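Local coordinates for protein coatomer subunit delta (PDB 5FJZ) that forms part of the COPI coatomer, probably serving retrograde Golgi-to-ER vesicle transport, and through its mu-homology domain binds tryptophan motifs of Dsl1, at residues N55-R65 against F82-L90; E151-F162 against E187-A198. One frame throughout, in Å; residues are numbered along the deposited sequence.

Contact 1: residues N55-R65 against F82-L90; sequences NLKLADSIDVR and FLSTKLISL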
loop_
_atom_site.group_PDB
_atom_site.type_symbol
_atom_site.label_atom_id
_atom_site.label_comp_id
_atom_site.label_asym_id
_atom_site.label_seq_id
_atom_site.Cartn_x
_atom_site.Cartn_y
_atom_site.Cartn_z
ATOM N N ASN A 55 33.551 -7.017 -9.462
ATOM C CA ASN A 55 32.558 -7.741 -10.176
ATOM C C ASN A 55 32.317 -9.072 -9.495
ATOM O O ASN A 55 33.200 -9.625 -8.833
ATOM C CB ASN A 55 32.965 -8.080 -11.620
ATOM C CG ASN A 55 32.966 -6.884 -12.578
ATOM O OD1 ASN A 55 32.571 -5.729 -12.269
ATOM N ND2 ASN A 55 33.455 -7.158 -13.746
ATOM N N LEU A 56 31.086 -9.573 -9.575
ATOM C CA LEU A 56 30.703 -10.795 -8.821
ATOM C C LEU A 56 30.561 -11.882 -9.836
ATOM O O LEU A 56 29.971 -11.646 -10.848
ATOM C CB LEU A 56 29.306 -10.617 -8.188
ATOM C CG LEU A 56 29.107 -9.868 -6.876
ATOM C CD1 LEU A 56 30.078 -8.753 -6.570
ATOM C CD2 LEU A 56 27.650 -9.434 -6.718
ATOM N N LYS A 57 31.134 -13.060 -9.568
ATOM C CA LYS A 57 30.945 -14.204 -10.459
ATOM C C LYS A 57 29.993 -15.142 -9.770
ATOM O O LYS A 57 30.264 -15.586 -8.676
ATOM C CB LYS A 57 32.247 -14.962 -10.753
ATOM C CG LYS A 57 33.047 -14.407 -11.913
ATOM C CD LYS A 57 34.317 -15.240 -12.151
ATOM C CE LYS A 57 35.334 -14.505 -13.023
ATOM N NZ LYS A 57 36.693 -15.075 -12.803
ATOM N N LEU A 58 28.868 -15.426 -10.413
ATOM C CA LEU A 58 27.930 -16.363 -9.818
ATOM C C LEU A 58 28.455 -17.777 -9.979
ATOM O O LEU A 58 29.179 -18.042 -10.925
ATOM C CB LEU A 58 26.605 -16.236 -10.501
ATOM C CG LEU A 58 25.937 -14.816 -10.539
ATOM C CD1 LEU A 58 24.598 -14.808 -11.145
ATOM C CD2 LEU A 58 25.818 -14.219 -9.163
ATOM N N ALA A 59 28.006 -18.682 -9.112
ATOM C CA ALA A 59 28.423 -20.115 -9.153
ATOM C C ALA A 59 28.108 -20.763 -10.497
ATOM O O ALA A 59 27.124 -20.449 -11.210
ATOM C CB ALA A 59 27.757 -20.937 -8.082
ATOM N N ASP A 60 29.052 -21.591 -10.927
ATOM C CA ASP A 60 28.973 -22.196 -12.256
ATOM C C ASP A 60 27.723 -23.076 -12.346
ATOM O O ASP A 60 27.184 -23.320 -13.451
ATOM C CB ASP A 60 30.229 -23.020 -12.468
ATOM C CG ASP A 60 31.444 -22.181 -12.838
ATOM O OD1 ASP A 60 31.264 -21.248 -13.676
ATOM O OD2 ASP A 60 32.575 -22.488 -12.355
ATOM N N SER A 61 27.232 -23.537 -11.198
ATOM C CA SER A 61 26.030 -24.434 -11.176
ATOM C C SER A 61 24.731 -23.738 -11.505
ATOM O O SER A 61 23.724 -24.401 -11.667
ATOM C CB SER A 61 25.878 -25.143 -9.822
ATOM O OG SER A 61 25.830 -24.203 -8.746
ATOM N N ILE A 62 24.737 -22.411 -11.600
ATOM C CA ILE A 62 23.481 -21.676 -11.831
ATOM C C ILE A 62 23.218 -21.606 -13.273
ATOM O O ILE A 62 24.102 -21.200 -14.075
ATOM C CB ILE A 62 23.556 -20.240 -11.299
ATOM C CG1 ILE A 62 23.700 -20.334 -9.799
ATOM C CG2 ILE A 62 22.320 -19.418 -11.676
ATOM C CD1 ILE A 62 24.489 -19.209 -9.228
ATOM N N ASP A 63 21.969 -21.819 -13.614
ATOM C CA ASP A 63 21.577 -21.547 -14.987
ATOM C C ASP A 63 20.904 -20.153 -15.160
ATOM O O ASP A 63 19.685 -20.000 -15.013
ATOM C CB ASP A 63 20.570 -22.578 -15.348
ATOM C CG ASP A 63 20.144 -22.500 -16.781
ATOM O OD1 ASP A 63 20.675 -21.742 -17.618
ATOM O OD2 ASP A 63 19.217 -23.294 -17.108
ATOM N N VAL A 64 21.666 -19.231 -15.717
ATOM C CA VAL A 64 21.161 -17.846 -15.943
ATOM C C VAL A 64 20.257 -17.695 -17.203
ATOM O O VAL A 64 19.692 -16.629 -17.434
ATOM C CB VAL A 64 22.339 -16.878 -15.992
ATOM C CG1 VAL A 64 23.122 -16.966 -14.691
ATOM C CG2 VAL A 64 23.262 -17.160 -17.171
ATOM N N ARG A 65 20.136 -18.780 -17.995
ATOM C CA ARG A 65 19.224 -18.768 -19.160
ATOM C C ARG A 65 17.949 -19.549 -18.895
ATOM O O ARG A 65 17.184 -19.862 -19.801
ATOM C CB ARG A 65 19.984 -19.281 -20.368
ATOM C CG ARG A 65 21.036 -18.209 -20.768
ATOM C CD ARG A 65 20.921 -17.937 -22.264
ATOM N NE ARG A 65 22.034 -17.174 -22.827
ATOM C CZ ARG A 65 21.899 -16.055 -23.526
ATOM N NH1 ARG A 65 20.709 -15.530 -23.711
ATOM N NH2 ARG A 65 22.963 -15.450 -24.015
ATOM N N PHE A 82 25.932 -10.597 -17.605
ATOM C CA PHE A 82 25.294 -11.570 -16.722
ATOM C C PHE A 82 24.901 -12.852 -17.490
ATOM O O PHE A 82 25.173 -14.020 -17.086
ATOM C CB PHE A 82 24.055 -10.918 -16.090
ATOM C CG PHE A 82 23.140 -11.919 -15.487
ATOM C CD1 PHE A 82 23.463 -12.511 -14.259
ATOM C CD2 PHE A 82 21.963 -12.262 -16.109
ATOM C CE1 PHE A 82 22.592 -13.431 -13.671
ATOM C CE2 PHE A 82 21.101 -13.174 -15.523
ATOM C CZ PHE A 82 21.442 -13.772 -14.335
ATOM N N LEU A 83 24.271 -12.620 -18.629
ATOM C CA LEU A 83 23.824 -13.710 -19.497
ATOM C C LEU A 83 24.991 -14.499 -20.120
ATOM O O LEU A 83 24.959 -15.742 -20.156
ATOM C CB LEU A 83 22.958 -13.154 -20.625
ATOM C CG LEU A 83 21.442 -13.246 -20.627
ATOM C CD1 LEU A 83 20.854 -13.569 -19.277
ATOM C CD2 LEU A 83 20.763 -12.035 -21.320
ATOM N N SER A 84 26.034 -13.788 -20.536
ATOM C CA SER A 84 27.207 -14.407 -21.205
ATOM C C SER A 84 28.119 -15.163 -20.311
ATOM O O SER A 84 28.506 -16.284 -20.630
ATOM C CB SER A 84 28.003 -13.349 -21.936
ATOM O OG SER A 84 27.176 -12.811 -22.943
ATOM N N THR A 85 28.447 -14.597 -19.161
ATOM C CA THR A 85 29.457 -15.177 -18.268
ATOM C C THR A 85 29.088 -15.284 -16.798
ATOM O O THR A 85 29.971 -15.611 -15.985
ATOM C CB THR A 85 30.747 -14.304 -18.254
ATOM O OG1 THR A 85 30.461 -13.066 -18.898
ATOM C CG2 THR A 85 31.899 -15.001 -18.985
ATOM N N LYS A 86 27.827 -14.997 -16.443
ATOM C CA LYS A 86 27.349 -15.094 -15.042
ATOM C C LYS A 86 28.029 -14.108 -14.155
ATOM O O LYS A 86 28.382 -14.430 -13.019
ATOM C CB LYS A 86 27.507 -16.547 -14.551
ATOM C CG LYS A 86 26.916 -17.568 -15.512
ATOM C CD LYS A 86 26.941 -19.019 -14.976
ATOM C CE LYS A 86 26.659 -20.030 -16.119
ATOM N NZ LYS A 86 26.416 -21.415 -15.581
ATOM N N LEU A 87 28.291 -12.956 -14.736
ATOM C CA LEU A 87 29.092 -11.871 -14.133
ATOM C C LEU A 87 28.177 -10.722 -13.803
ATOM O O LEU A 87 27.275 -10.435 -14.550
ATOM C CB LEU A 87 30.147 -11.439 -15.136
ATOM C CG LEU A 87 31.293 -10.662 -14.514
ATOM C CD1 LEU A 87 32.124 -11.561 -13.585
ATOM C CD2 LEU A 87 32.116 -10.110 -15.679
ATOM N N ILE A 88 28.281 -10.231 -12.578
ATOM C CA ILE A 88 27.568 -9.022 -12.184
ATOM C C ILE A 88 28.612 -7.901 -12.269
ATOM O O ILE A 88 29.557 -7.916 -11.494
ATOM C CB ILE A 88 27.027 -9.145 -10.744
ATOM C CG1 ILE A 88 25.954 -10.248 -10.628
ATOM C CG2 ILE A 88 26.437 -7.852 -10.241
ATOM C CD1 ILE A 88 24.758 -10.084 -11.544
ATOM N N SER A 89 28.317 -6.921 -13.107
ATOM C CA SER A 89 29.247 -5.836 -13.476
ATOM C C SER A 89 28.406 -4.647 -13.879
ATOM O O SER A 89 27.280 -4.815 -14.366
ATOM C CB SER A 89 30.135 -6.270 -14.643
ATOM O OG SER A 89 29.382 -6.336 -15.867
ATOM N N LEU A 90 28.945 -3.431 -13.726
ATOM C CA LEU A 90 28.215 -2.208 -14.139
ATOM C C LEU A 90 28.104 -2.037 -15.649
ATOM O O LEU A 90 29.008 -2.398 -16.376
ATOM C CB LEU A 90 28.863 -0.979 -13.491
ATOM C CG LEU A 90 28.690 -0.964 -11.975
ATOM C CD1 LEU A 90 29.585 0.078 -11.358
ATOM C CD2 LEU A 90 27.248 -0.682 -11.593
#
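Lys86, the first residue to leave helical geometry, at a positive phi of 65°, reaches into the loop beyond strand 54-58 and gives two hydrogen bonds to its carbonyls. NZ lies 2.8 Å from Ile62 O and 3.0 Å from Asp60 O, the second met from above the carbonyl plane. The lysine chain is extended beyond CG, which carries NZ to the carbonyls of the type I turn Ala59-Ile62, and its CG rests on both methyls of Val64. Asp60 and Asp63 put carboxylates in the neighbourhood, so the ammonium is probably favoured there as a cation.

Leu56 and Ile88 exchange two backbone bonds as an antiparallel hydrogen-bonded pair; Leu58 N extends the pattern to Lys86 O, at 2.8 Å, just before strand 87-88.

Apolar contacts fill the rest. The Phe82 ring takes Leu58 CD1 at its edge, 3.5 Å from CE1, while Val64 CG1 comes in obliquely, 3.6 Å from CZ. Leu56 and Ile88 meet through their CB atoms. On the other face of the strand pair Leu87 CD1 presses tightly on Lys57 CG, at 3.4 Å.

Both segments, 55-65 and 82-90, fall in the region that interacts with Dsl1. Strand 241-246 flanks 54-58 on its far side, completing a small antiparallel three-stranded sheet of the mu-homology domain.

Contact 2: residues E151-F162 against E187-A198; sequences ELADVIFTIPVF and EMGTSIKISKIA
Thr158 and Ser191 face each other at a non-hydrogen-bonded pair of an antiparallel strand pairing that a G1 beta bulge interrupts, in the beta-rich mu-homology domain. Their hydroxyls, OG1 and OG, are hydrogen-bonded at 2.7 Å. Strands 155-159 and 190-194 run at 156° to each other. Beyond the bulge, where Asp154 and Val155 both face Ile194, the chains turn a corner and pair again as 152-153 with 196-197.

Lys193 can be followed outward. Its CB sits 4.1 Å from Ile156 CG1, and CG passes over Val155 O. With CG anti to the backbone N (chi1 176°), the chain runs alongside Asp154, pointing the same way: CD meets Asp154 CB, and CE comes to 3.4 Å from Asp154 OD1. NZ makes its salt bridge with Glu180, in strand 180-182, which borders 190-194. Asp154 OD1 instead accepts from a water that also bonds Ser195 OG, tying the two sides of the corner together.

The opposite face is largely apolar. Ile197 CD1 packs at 4.0 Å on Val155 CG2; strands 202-210 and 137-146 cover this side. Thr190 is its polar member: OG1 donates to Val161 O at 2.7 Å and is also hydrogen-bonded to Gln102 of the second subunit.

At the far end Pro160 centres an inverse gamma turn, and Ile159 O accepts from both Thr190 N and Val161 N. Phe162 packs on an aromatic side chain of the bound peptide and on Pro98 of the second subunit. Gly189 CA lies over the face of the Phe162 ring, 4.1 Å from its centroid, while Met188 CG meets the ring edge, 3.8 Å from CZ.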
loop_
_atom_site.group_PDB
_atom_site.type_symbol
_atom_site.label_atom_id
_atom_site.label_comp_id
_atom_site.label_asym_id
_atom_site.label_seq_id
_atom_site.Cartn_x
_atom_site.Cartn_y
_atom_site.Cartn_z
ATOM N N GLU A 151 17.301 -27.308 9.809
ATOM C CA GLU A 151 16.166 -27.181 10.712
ATOM C C GLU A 151 15.500 -25.812 10.482
ATOM O O GLU A 151 16.170 -24.838 10.088
ATOM C CB GLU A 151 16.608 -27.372 12.168
ATOM C CG GLU A 151 17.537 -26.302 12.762
ATOM C CD GLU A 151 17.423 -26.211 14.284
ATOM O OE1 GLU A 151 17.254 -27.282 14.936
ATOM O OE2 GLU A 151 17.436 -25.058 14.818
ATOM N N LEU A 152 14.181 -25.741 10.688
ATOM C CA LEU A 152 13.517 -24.459 10.846
ATOM C C LEU A 152 13.266 -24.247 12.338
ATOM O O LEU A 152 12.711 -25.144 13.021
ATOM C CB LEU A 152 12.197 -24.434 10.117
ATOM C CG LEU A 152 12.213 -24.426 8.609
ATOM C CD1 LEU A 152 10.818 -24.561 8.090
ATOM C CD2 LEU A 152 12.847 -23.140 8.103
ATOM N N ALA A 153 13.695 -23.098 12.849
ATOM C CA ALA A 153 13.531 -22.792 14.261
ATOM C C ALA A 153 12.430 -21.769 14.436
ATOM O O ALA A 153 12.212 -20.936 13.528
ATOM C CB ALA A 153 14.821 -22.260 14.833
ATOM N N ASP A 154 11.704 -21.847 15.538
ATOM C CA ASP A 154 10.682 -20.830 15.878
ATOM C C ASP A 154 9.706 -20.568 14.763
ATOM O O ASP A 154 9.459 -19.401 14.353
ATOM C CB ASP A 154 11.389 -19.501 16.314
ATOM C CG ASP A 154 12.218 -19.670 17.600
ATOM O OD1 ASP A 154 11.937 -20.573 18.401
ATOM O OD2 ASP A 154 13.153 -18.887 17.820
ATOM N N VAL A 155 9.037 -21.616 14.313
ATOM C CA VAL A 155 7.963 -21.554 13.305
ATOM C C VAL A 155 6.611 -21.237 13.978
ATOM O O VAL A 155 6.261 -21.799 15.007
ATOM C CB VAL A 155 7.875 -22.883 12.610
ATOM C CG1 VAL A 155 6.795 -22.932 11.523
ATOM C CG2 VAL A 155 9.235 -23.262 12.045
ATOM N N ILE A 156 5.903 -20.283 13.427
ATOM C CA ILE A 156 4.712 -19.730 14.014
ATOM C C ILE A 156 3.499 -20.000 13.149
ATOM O O ILE A 156 3.455 -19.692 11.930
ATOM C CB ILE A 156 4.887 -18.241 14.312
ATOM C CG1 ILE A 156 6.028 -18.113 15.336
ATOM C CG2 ILE A 156 3.619 -17.699 14.941
ATOM C CD1 ILE A 156 6.394 -16.693 15.678
ATOM N N PHE A 157 2.512 -20.641 13.759
ATOM C CA PHE A 157 1.194 -20.832 13.121
ATOM C C PHE A 157 0.147 -19.879 13.679
ATOM O O PHE A 157 0.036 -19.735 14.924
ATOM C CB PHE A 157 0.739 -22.299 13.348
ATOM C CG PHE A 157 1.719 -23.307 12.838
ATOM C CD1 PHE A 157 2.809 -23.691 13.655
ATOM C CD2 PHE A 157 1.547 -23.900 11.631
ATOM C CE1 PHE A 157 3.760 -24.586 13.170
ATOM C CE2 PHE A 157 2.467 -24.791 11.126
ATOM C CZ PHE A 157 3.555 -25.162 11.928
ATOM N N THR A 158 -0.570 -19.208 12.807
ATOM C CA THR A 158 -1.565 -18.194 13.224
ATOM C C THR A 158 -2.945 -18.625 12.746
ATOM O O THR A 158 -3.160 -18.947 11.607
ATOM C CB THR A 158 -1.192 -16.749 12.765
ATOM O OG1 THR A 158 0.062 -16.499 13.376
ATOM C CG2 THR A 158 -2.252 -15.755 13.236
ATOM N N ILE A 159 -3.882 -18.627 13.678
ATOM C CA ILE A 159 -5.244 -18.922 13.478
ATOM C C ILE A 159 -6.011 -17.634 13.670
ATOM O O ILE A 159 -5.884 -16.990 14.729
ATOM C CB ILE A 159 -5.800 -19.977 14.534
ATOM C CG1 ILE A 159 -4.850 -21.139 14.663
ATOM C CG2 ILE A 159 -7.187 -20.412 14.095
ATOM C CD1 ILE A 159 -4.572 -21.870 13.355
ATOM N N PRO A 160 -6.874 -17.243 12.688
ATOM C CA PRO A 160 -7.580 -15.910 12.695
ATOM C C PRO A 160 -8.847 -15.770 13.580
ATOM O O PRO A 160 -9.889 -15.263 13.141
ATOM C CB PRO A 160 -7.915 -15.702 11.265
ATOM C CG PRO A 160 -8.137 -17.096 10.767
ATOM C CD PRO A 160 -7.079 -17.933 11.431
ATOM N N VAL A 161 -8.675 -16.097 14.850
ATOM C CA VAL A 161 -9.749 -16.051 15.812
ATOM C C VAL A 161 -9.152 -15.485 17.066
ATOM O O VAL A 161 -7.929 -15.475 17.241
ATOM C CB VAL A 161 -10.417 -17.433 16.028
ATOM C CG1 VAL A 161 -11.108 -17.888 14.794
ATOM C CG2 VAL A 161 -9.446 -18.451 16.493
ATOM N N PHE A 162 -10.005 -14.957 17.926
ATOM C CA PHE A 162 -9.548 -14.398 19.199
ATOM C C PHE A 162 -10.420 -15.006 20.311
ATOM O O PHE A 162 -11.477 -14.432 20.621
ATOM C CB PHE A 162 -9.793 -12.854 19.229
ATOM C CG PHE A 162 -8.952 -12.085 18.241
ATOM C CD1 PHE A 162 -9.316 -12.061 16.916
ATOM C CD2 PHE A 162 -7.775 -11.537 18.611
ATOM C CE1 PHE A 162 -8.515 -11.438 15.972
ATOM C CE2 PHE A 162 -6.943 -10.944 17.684
ATOM C CZ PHE A 162 -7.323 -10.877 16.365
ATOM N N GLU A 187 0.720 -11.081 12.024
ATOM C CA GLU A 187 -0.450 -11.776 11.515
ATOM C C GLU A 187 -1.575 -11.592 12.499
ATOM O O GLU A 187 -1.367 -11.533 13.712
ATOM C CB GLU A 187 -0.197 -13.290 11.291
ATOM C CG GLU A 187 0.879 -13.630 10.257
ATOM C CD GLU A 187 0.600 -13.107 8.833
ATOM O OE1 GLU A 187 -0.584 -12.785 8.497
ATOM O OE2 GLU A 187 1.604 -13.010 8.045
ATOM N N MET A 188 -2.771 -11.513 12.000
ATOM C CA MET A 188 -3.910 -11.313 12.832
ATOM C C MET A 188 -4.463 -12.634 13.415
ATOM O O MET A 188 -4.808 -13.556 12.674
ATOM C CB MET A 188 -5.002 -10.701 11.993
ATOM C CG MET A 188 -6.250 -10.349 12.808
ATOM S SD MET A 188 -7.764 -10.466 11.848
ATOM C CE MET A 188 -7.331 -9.438 10.414
ATOM N N GLY A 189 -4.677 -12.648 14.729
ATOM C CA GLY A 189 -5.370 -13.786 15.401
ATOM C C GLY A 189 -4.486 -14.315 16.491
ATOM O O GLY A 189 -3.743 -13.575 17.125
ATOM N N THR A 190 -4.594 -15.613 16.726
ATOM C CA THR A 190 -3.887 -16.283 17.797
ATOM C C THR A 190 -2.717 -17.110 17.234
ATOM O O THR A 190 -2.886 -17.862 16.305
ATOM C CB THR A 190 -4.893 -17.177 18.529
ATOM O OG1 THR A 190 -6.013 -16.368 18.948
ATOM C CG2 THR A 190 -4.227 -17.885 19.706
ATOM N N SER A 191 -1.540 -16.958 17.821
ATOM C CA SER A 191 -0.303 -17.475 17.270
ATOM C C SER A 191 0.336 -18.489 18.212
ATOM O O SER A 191 0.492 -18.243 19.429
ATOM C CB SER A 191 0.722 -16.396 16.964
ATOM O OG SER A 191 0.237 -15.557 15.910
ATOM N N ILE A 192 0.754 -19.595 17.630
ATOM C CA ILE A 192 1.405 -20.717 18.354
ATOM C C ILE A 192 2.730 -20.974 17.732
ATOM O O ILE A 192 2.843 -21.191 16.520
ATOM C CB ILE A 192 0.566 -22.058 18.322
ATOM C CG1 ILE A 192 -0.795 -21.806 18.914
ATOM C CG2 ILE A 192 1.393 -23.128 19.073
ATOM C CD1 ILE A 192 -1.847 -22.895 18.587
ATOM N N LYS A 193 3.760 -21.018 18.547
ATOM C CA LYS A 193 5.070 -21.247 18.070
ATOM C C LYS A 193 5.530 -22.598 18.387
ATOM O O LYS A 193 5.367 -23.058 19.512
ATOM C CB LYS A 193 6.020 -20.290 18.754
ATOM C CG LYS A 193 7.498 -20.437 18.436
ATOM C CD LYS A 193 8.278 -19.115 18.636
ATOM C CE LYS A 193 9.164 -19.140 19.846
ATOM N NZ LYS A 193 8.474 -19.415 21.115
ATOM N N ILE A 194 6.231 -23.189 17.447
ATOM C CA ILE A 194 6.941 -24.425 17.658
ATOM C C ILE A 194 8.441 -24.151 17.620
ATOM O O ILE A 194 8.936 -23.389 16.770
ATOM C CB ILE A 194 6.463 -25.484 16.629
ATOM C CG1 ILE A 194 5.511 -26.408 17.360
ATOM C CG2 ILE A 194 7.561 -26.350 16.052
ATOM C CD1 ILE A 194 4.562 -27.051 16.391
ATOM N N SER A 195 9.172 -24.761 18.528
ATOM C CA SER A 195 10.608 -24.500 18.657
ATOM C C SER A 195 11.453 -24.893 17.477
ATOM O O SER A 195 12.316 -24.127 17.053
ATOM C CB SER A 195 11.146 -25.203 19.918
ATOM O OG SER A 195 12.002 -24.323 20.597
ATOM N N LYS A 196 11.180 -26.072 16.903
ATOM C CA LYS A 196 11.918 -26.593 15.778
ATOM C C LYS A 196 11.080 -27.475 14.865
ATOM O O LYS A 196 10.232 -28.248 15.348
ATOM C CB LYS A 196 13.058 -27.529 16.256
ATOM C CG LYS A 196 14.164 -26.851 17.064
ATOM C CD LYS A 196 15.095 -27.910 17.647
ATOM C CE LYS A 196 15.775 -27.449 18.932
ATOM N NZ LYS A 196 16.855 -26.452 18.675
ATOM N N ILE A 197 11.422 -27.437 13.605
ATOM C CA ILE A 197 11.061 -28.443 12.598
ATOM C C ILE A 197 12.361 -28.970 12.013
ATOM O O ILE A 197 13.034 -28.279 11.242
ATOM C CB ILE A 197 10.151 -27.963 11.457
ATOM C CG1 ILE A 197 8.862 -27.416 12.042
ATOM C CG2 ILE A 197 9.790 -29.125 10.494
ATOM C CD1 ILE A 197 7.890 -26.852 10.985
ATOM N N ALA A 198 12.708 -30.209 12.397
ATOM C CA ALA A 198 13.938 -30.832 11.973
ATOM C C ALA A 198 14.019 -31.003 10.440
ATOM O O ALA A 198 12.990 -31.091 9.741
ATOM C CB ALA A 198 14.082 -32.203 12.652
HETATM O O HOH W 1 10.719 -21.782 20.691
#

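Contact 1 and contact 2 lie on opposite sides of the chain's centre, about 38 Å apart between centres and about 21 Å between nearest atoms. They share no strand or helix. Contact 1, the more buried, pairs edge strand 87-88 with 54-58 in a small three-stranded sheet and packs the preceding helix on the loop after 54-58. In contact 2, 155-159 with 190-194 belongs to the large mixed sheet, while 152-153 with 196-197 forms a separate two-stranded one past the corner. A lysine bonded to loop carbonyls marks the first; paired hydroxyls and a bridging water mark the second. Leu90, ending segment 82-90, packs on the bound peptide, as do Phe162 and Met188 of contact 2.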